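Succinylglutamate desuccinylase (Chromobacterium violaceum, PDB 1YW4) probably hydrolyses N-succinylglutamate to succinate and glutamate, the last step of arginine degradation by the succinyltransferase pathway, with one zinc ion per subunit. Local coordinates at residues T283-G288 / E306-P311; E186-H191 / L255-A260. All coordinates share one frame; numbering follows the deposited sequence.

Contact 1: residues T283-G288 / E306-P311; sequences TLLPDG and ERILFP
Leu-284 and Arg-307 form a non-hydrogen-bonded antiparallel pair, CA to CA 4.2 Å, at the edge of the barrel-sandwich hybrid domain. The short strand 283-284 is only loosely held and is an outermost strand within this chain. Two backbone hydrogen bonds bracket the pair. Leu-285 N gives a nearly straight bond to Glu-306 O (2.8 Å, 174°), and Ile-308 N gives one to Thr-283 O at 2.9 Å. Arg-307 CA also sends a CA-H...O contact to Thr-283 O, 3.0 Å away.

The side-chain packing falls on two faces. Leu-284 and Arg-307 share one face. With CG anti to the backbone N (chi1 -176°), Leu-284 lays its CD1 methyl over the centre of the guanidinium, 3.9 Å above its plane. NH1 of that group is hydrogen-bonded to Phe-282 O. On the face of Thr-283 and Ile-308, Thr-283 CB meets Ile-308 CG2 at 3.7 Å, while Thr-283 OG1 bonds to Glu-280 O. Ile-308 also packs on Leu-264 of strand 257-265.

Leu-285 is buried. Its CD1 lies near Ile-308 CB, and its CD2 rests on the peptide between Arg-307 and Ile-308, 3.4 Å from both Arg-307 C and Ile-308 N.

Contact 2: residues E186-H191 / L255-A260; sequences EAVLLH and LPLFRA
This is a buried parallel strand pairing in which strand 187-190 of the catalytic domain meets the start of strand 257-265 of the barrel-sandwich hybrid domain. The segment axes run 4.6 Å apart at 31°. Val-188 pairs with Leu-257, and Leu-189 with Phe-258. Val-188 uses both its backbone polar atoms: its N bonds to Pro-256 O, and its O accepts from Phe-258 N (2.9 Å). Leu-190 N then bonds to Phe-258 O at 2.8 Å, almost straight at 176°.

On the Val-188 and Leu-257 face, CD2 of Leu-257 sits 3.6 Å from Val-188 CB. Val-188 CG2 lies anti to its own carbonyl carbon, beside the backbone N, and there it meets Leu-255 CD2 at 3.8 Å. On the other face, Leu-189 reaches forward with CD1 to Phe-258 O (3.5 Å). The Phe-258 ring turns an edge to Ala-187 CB, with CE1 the nearest ring atom at 4.3 Å. Leu-189 also packs on Val-325, and its side chain is about 9 Å from that of Glu-214, the predicted active-site residue.

The chemistry is divided. Backbone bonds and apolar side chains join the two domains, while the guanidinium of Arg-259 makes salt bridges to Glu-326 of its own chain (through NE) and Glu-326 of the second subunit (through NH2), and so also reaches across the dimer.

How the contacts relate
From the N terminus the chain first passes through the zinc-binding residues, then reaches strand 187-190. Contact 2 closes a loop of 63 residues, which carries strand 209-215 and the predicted active-site Glu-214, when strand 257-265 pairs beside 187-190. Contact 1 opens later and closes a loop of 17 residues, in which no helix or strand is seen and 293-300 are not modelled. The two loops are in series and neither nest nor cross. Contact 2 joins the catalytic and hybrid domains. Strand 320-328 lies between strands 257-265 and 307-309, and contact 1 adds strand 283-284 beyond them. Their centres are about 14 Å apart. They touch where Arg-307 NE meets Phe-258 CE2 at 3.4 Å, and where Leu-309 packs on Leu-189.

Contact 1: residues T283-G288 / E306-P311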
loop_
_atom_site.group_PDB
_atom_site.type_symbol
_atom_site.label_atom_id
_atom_site.label_comp_id
_atom_site.label_asym_id
_atom_site.label_seq_id
_atom_site.Cartn_x
_atom_site.Cartn_y
_atom_site.Cartn_z
ATOM N N THR A 283 8.558 0.161 15.691
ATOM C CA THR A 283 7.628 0.322 16.804
ATOM C C THR A 283 6.293 0.801 16.238
ATOM O O THR A 283 6.246 1.795 15.515
ATOM C CB THR A 283 8.132 1.359 17.824
ATOM O OG1 THR A 283 9.274 0.837 18.513
ATOM C CG2 THR A 283 7.042 1.686 18.832
ATOM N N LEU A 284 5.221 0.088 16.574
ATOM C CA LEU A 284 3.872 0.407 16.110
ATOM C C LEU A 284 3.350 1.730 16.675
ATOM O O LEU A 284 3.450 1.985 17.878
ATOM C CB LEU A 284 2.903 -0.717 16.499
ATOM C CG LEU A 284 1.450 -0.616 16.011
ATOM C CD1 LEU A 284 1.359 -1.134 14.577
ATOM C CD2 LEU A 284 0.527 -1.448 16.920
ATOM N N LEU A 285 2.794 2.568 15.803
ATOM C CA LEU A 285 2.245 3.857 16.214
ATOM C C LEU A 285 0.717 3.772 16.271
ATOM O O LEU A 285 0.053 3.688 15.247
ATOM C CB LEU A 285 2.668 4.953 15.232
ATOM C CG LEU A 285 4.124 5.455 15.218
ATOM C CD1 LEU A 285 4.997 4.699 16.221
ATOM C CD2 LEU A 285 4.663 5.307 13.814
ATOM N N PRO A 286 0.138 3.804 17.479
ATOM C CA PRO A 286 -1.321 3.718 17.618
ATOM C C PRO A 286 -2.087 4.863 16.972
ATOM O O PRO A 286 -1.550 5.952 16.772
ATOM C CB PRO A 286 -1.517 3.659 19.131
ATOM C CG PRO A 286 -0.375 4.485 19.647
ATOM C CD PRO A 286 0.782 4.010 18.790
ATOM N N ASP A 287 -3.347 4.608 16.635
ATOM C CA ASP A 287 -4.183 5.629 16.020
ATOM C C ASP A 287 -4.394 6.751 17.031
ATOM O O ASP A 287 -4.951 6.531 18.106
ATOM C CB ASP A 287 -5.531 5.035 15.607
ATOM C CG ASP A 287 -6.442 6.058 14.964
ATOM O OD1 ASP A 287 -6.087 6.582 13.886
ATOM O OD2 ASP A 287 -7.516 6.341 15.539
ATOM N N GLY A 288 -3.938 7.948 16.675
ATOM C CA GLY A 288 -4.056 9.096 17.556
ATOM C C GLY A 288 -2.827 9.985 17.473
ATOM O O GLY A 288 -2.878 11.082 16.907
ATOM N N GLU A 306 0.832 2.093 11.106
ATOM C CA GLU A 306 2.153 2.653 10.875
ATOM C C GLU A 306 3.160 2.308 11.977
ATOM O O GLU A 306 2.786 1.992 13.103
ATOM C CB GLU A 306 2.065 4.173 10.714
ATOM C CG GLU A 306 0.677 4.704 10.399
ATOM C CD GLU A 306 -0.089 5.077 11.658
ATOM O OE1 GLU A 306 -0.589 4.165 12.367
ATOM O OE2 GLU A 306 -0.169 6.295 11.945
ATOM N N ARG A 307 4.442 2.355 11.630
ATOM C CA ARG A 307 5.511 2.063 12.575
ATOM C C ARG A 307 6.648 3.041 12.302
ATOM O O ARG A 307 6.808 3.523 11.180
ATOM C CB ARG A 307 6.009 0.623 12.397
ATOM C CG ARG A 307 4.943 -0.451 12.593
ATOM C CD ARG A 307 5.463 -1.817 12.168
ATOM N NE ARG A 307 4.504 -2.889 12.440
ATOM C CZ ARG A 307 4.388 -3.521 13.602
ATOM N NH1 ARG A 307 5.180 -3.196 14.618
ATOM N NH2 ARG A 307 3.475 -4.476 13.751
ATOM N N ILE A 308 7.432 3.336 13.328
ATOM C CA ILE A 308 8.547 4.258 13.186
ATOM C C ILE A 308 9.786 3.443 12.813
ATOM O O ILE A 308 9.971 2.319 13.285
ATOM C CB ILE A 308 8.781 5.034 14.517
ATOM C CG1 ILE A 308 9.735 6.216 14.305
ATOM C CG2 ILE A 308 9.337 4.092 15.562
ATOM C CD1 ILE A 308 9.262 7.213 13.255
ATOM N N LEU A 309 10.628 3.998 11.954
ATOM C CA LEU A 309 11.832 3.291 11.544
ATOM C C LEU A 309 13.004 4.261 11.453
ATOM O O LEU A 309 12.863 5.365 10.933
ATOM C CB LEU A 309 11.595 2.606 10.196
ATOM C CG LEU A 309 12.731 1.741 9.648
ATOM C CD1 LEU A 309 13.066 0.631 10.644
ATOM C CD2 LEU A 309 12.314 1.137 8.310
ATOM N N PHE A 310 14.149 3.845 11.988
ATOM C CA PHE A 310 15.368 4.652 11.978
ATOM C C PHE A 310 15.198 6.074 12.522
ATOM O O PHE A 310 15.603 7.043 11.886
ATOM C CB PHE A 310 15.931 4.708 10.557
ATOM C CG PHE A 310 16.201 3.356 9.969
ATOM C CD1 PHE A 310 15.959 3.108 8.623
ATOM C CD2 PHE A 310 16.692 2.325 10.765
ATOM C CE1 PHE A 310 16.196 1.848 8.076
ATOM C CE2 PHE A 310 16.933 1.065 10.232
ATOM C CZ PHE A 310 16.683 0.823 8.882
ATOM N N PRO A 311 14.602 6.218 13.715
ATOM C CA PRO A 311 14.410 7.552 14.296
ATOM C C PRO A 311 15.743 8.221 14.657
ATOM O O PRO A 311 16.633 7.578 15.212
ATOM C CB PRO A 311 13.564 7.264 15.530
ATOM C CG PRO A 311 14.088 5.929 15.967
ATOM C CD PRO A 311 14.155 5.171 14.650
#

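Contact 2: residues E186-H191 / L255-A260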
loop_
_atom_site.group_PDB
_atom_site.type_symbol
_atom_site.label_atom_id
_atom_site.label_comp_id
_atom_site.label_asym_id
_atom_site.label_seq_id
_atom_site.Cartn_x
_atom_site.Cartn_y
_atom_site.Cartn_z
ATOM N N GLU A 186 12.328 -11.732 10.048
ATOM C CA GLU A 186 10.964 -11.634 10.546
ATOM C C GLU A 186 10.159 -10.533 9.866
ATOM O O GLU A 186 8.965 -10.387 10.124
ATOM C CB GLU A 186 10.987 -11.390 12.059
ATOM C CG GLU A 186 11.903 -12.337 12.824
ATOM C CD GLU A 186 12.000 -11.998 14.300
ATOM O OE1 GLU A 186 12.876 -12.568 14.985
ATOM O OE2 GLU A 186 11.202 -11.166 14.781
ATOM N N ALA A 187 10.812 -9.763 9.001
ATOM C CA ALA A 187 10.151 -8.673 8.294
ATOM C C ALA A 187 11.018 -8.148 7.158
ATOM O O ALA A 187 12.246 -8.249 7.206
ATOM C CB ALA A 187 9.828 -7.543 9.266
ATOM N N VAL A 188 10.374 -7.587 6.139
ATOM C CA VAL A 188 11.094 -7.043 4.994
ATOM C C VAL A 188 10.606 -5.641 4.639
ATOM O O VAL A 188 9.404 -5.397 4.533
ATOM C CB VAL A 188 10.936 -7.940 3.743
ATOM C CG1 VAL A 188 11.799 -7.400 2.607
ATOM C CG2 VAL A 188 11.322 -9.365 4.069
ATOM N N LEU A 189 11.545 -4.715 4.491
ATOM C CA LEU A 189 11.214 -3.349 4.107
ATOM C C LEU A 189 11.507 -3.258 2.608
ATOM O O LEU A 189 12.611 -3.578 2.169
ATOM C CB LEU A 189 12.084 -2.341 4.867
ATOM C CG LEU A 189 11.974 -0.882 4.411
ATOM C CD1 LEU A 189 10.601 -0.328 4.781
ATOM C CD2 LEU A 189 13.066 -0.048 5.077
ATOM N N LEU A 190 10.514 -2.844 1.830
ATOM C CA LEU A 190 10.670 -2.709 0.383
ATOM C C LEU A 190 10.915 -1.236 0.063
ATOM O O LEU A 190 10.053 -0.389 0.313
ATOM C CB LEU A 190 9.399 -3.180 -0.326
ATOM C CG LEU A 190 8.698 -4.437 0.220
ATOM C CD1 LEU A 190 7.320 -4.566 -0.435
ATOM C CD2 LEU A 190 9.539 -5.675 -0.040
ATOM N N HIS A 191 12.092 -0.935 -0.479
ATOM C CA HIS A 191 12.442 0.438 -0.836
ATOM C C HIS A 191 11.639 0.894 -2.047
ATOM O O HIS A 191 11.517 0.165 -3.029
ATOM C CB HIS A 191 13.939 0.545 -1.131
ATOM C CG HIS A 191 14.764 0.920 0.061
ATOM N ND1 HIS A 191 16.142 0.915 0.045
ATOM C CD2 HIS A 191 14.405 1.341 1.298
ATOM C CE1 HIS A 191 16.597 1.316 1.218
ATOM N NE2 HIS A 191 15.564 1.581 1.997
ATOM N N LEU A 255 5.332 -13.359 6.899
ATOM C CA LEU A 255 6.412 -12.401 6.681
ATOM C C LEU A 255 5.849 -11.025 6.348
ATOM O O LEU A 255 5.562 -10.723 5.197
ATOM C CB LEU A 255 7.322 -12.871 5.541
ATOM C CG LEU A 255 8.581 -12.047 5.247
ATOM C CD1 LEU A 255 9.539 -12.116 6.428
ATOM C CD2 LEU A 255 9.254 -12.586 3.998
ATOM N N PRO A 256 5.675 -10.175 7.363
ATOM C CA PRO A 256 5.139 -8.835 7.104
ATOM C C PRO A 256 6.089 -7.956 6.280
ATOM O O PRO A 256 7.297 -7.928 6.518
ATOM C CB PRO A 256 4.883 -8.282 8.510
ATOM C CG PRO A 256 5.883 -9.007 9.364
ATOM C CD PRO A 256 5.877 -10.409 8.804
ATOM N N LEU A 257 5.529 -7.251 5.301
ATOM C CA LEU A 257 6.305 -6.367 4.444
ATOM C C LEU A 257 5.894 -4.925 4.730
ATOM O O LEU A 257 4.751 -4.662 5.115
ATOM C CB LEU A 257 6.041 -6.685 2.971
ATOM C CG LEU A 257 6.181 -8.144 2.521
ATOM C CD1 LEU A 257 5.704 -8.253 1.078
ATOM C CD2 LEU A 257 7.625 -8.622 2.636
ATOM N N PHE A 258 6.823 -3.997 4.531
ATOM C CA PHE A 258 6.556 -2.586 4.770
ATOM C C PHE A 258 7.211 -1.693 3.721
ATOM O O PHE A 258 8.134 -2.102 3.023
ATOM C CB PHE A 258 7.066 -2.169 6.157
ATOM C CG PHE A 258 6.466 -2.956 7.299
ATOM C CD1 PHE A 258 7.007 -4.181 7.687
ATOM C CD2 PHE A 258 5.353 -2.471 7.980
ATOM C CE1 PHE A 258 6.446 -4.919 8.744
ATOM C CE2 PHE A 258 4.783 -3.196 9.037
ATOM C CZ PHE A 258 5.332 -4.421 9.416
ATOM N N ARG A 259 6.716 -0.468 3.613
ATOM C CA ARG A 259 7.273 0.507 2.696
ATOM C C ARG A 259 7.166 1.852 3.398
ATOM O O ARG A 259 6.336 2.035 4.297
ATOM C CB ARG A 259 6.493 0.533 1.376
ATOM C CG ARG A 259 5.086 1.090 1.502
ATOM C CD ARG A 259 4.352 1.068 0.175
ATOM N NE ARG A 259 3.066 1.755 0.268
ATOM C CZ ARG A 259 2.141 1.744 -0.688
ATOM N NH1 ARG A 259 2.357 1.075 -1.813
ATOM N NH2 ARG A 259 1.002 2.404 -0.518
ATOM N N ALA A 260 8.014 2.788 3.002
ATOM C CA ALA A 260 7.986 4.114 3.598
ATOM C C ALA A 260 6.672 4.788 3.224
ATOM O O ALA A 260 6.205 4.670 2.092
ATOM C CB ALA A 260 9.157 4.936 3.089
#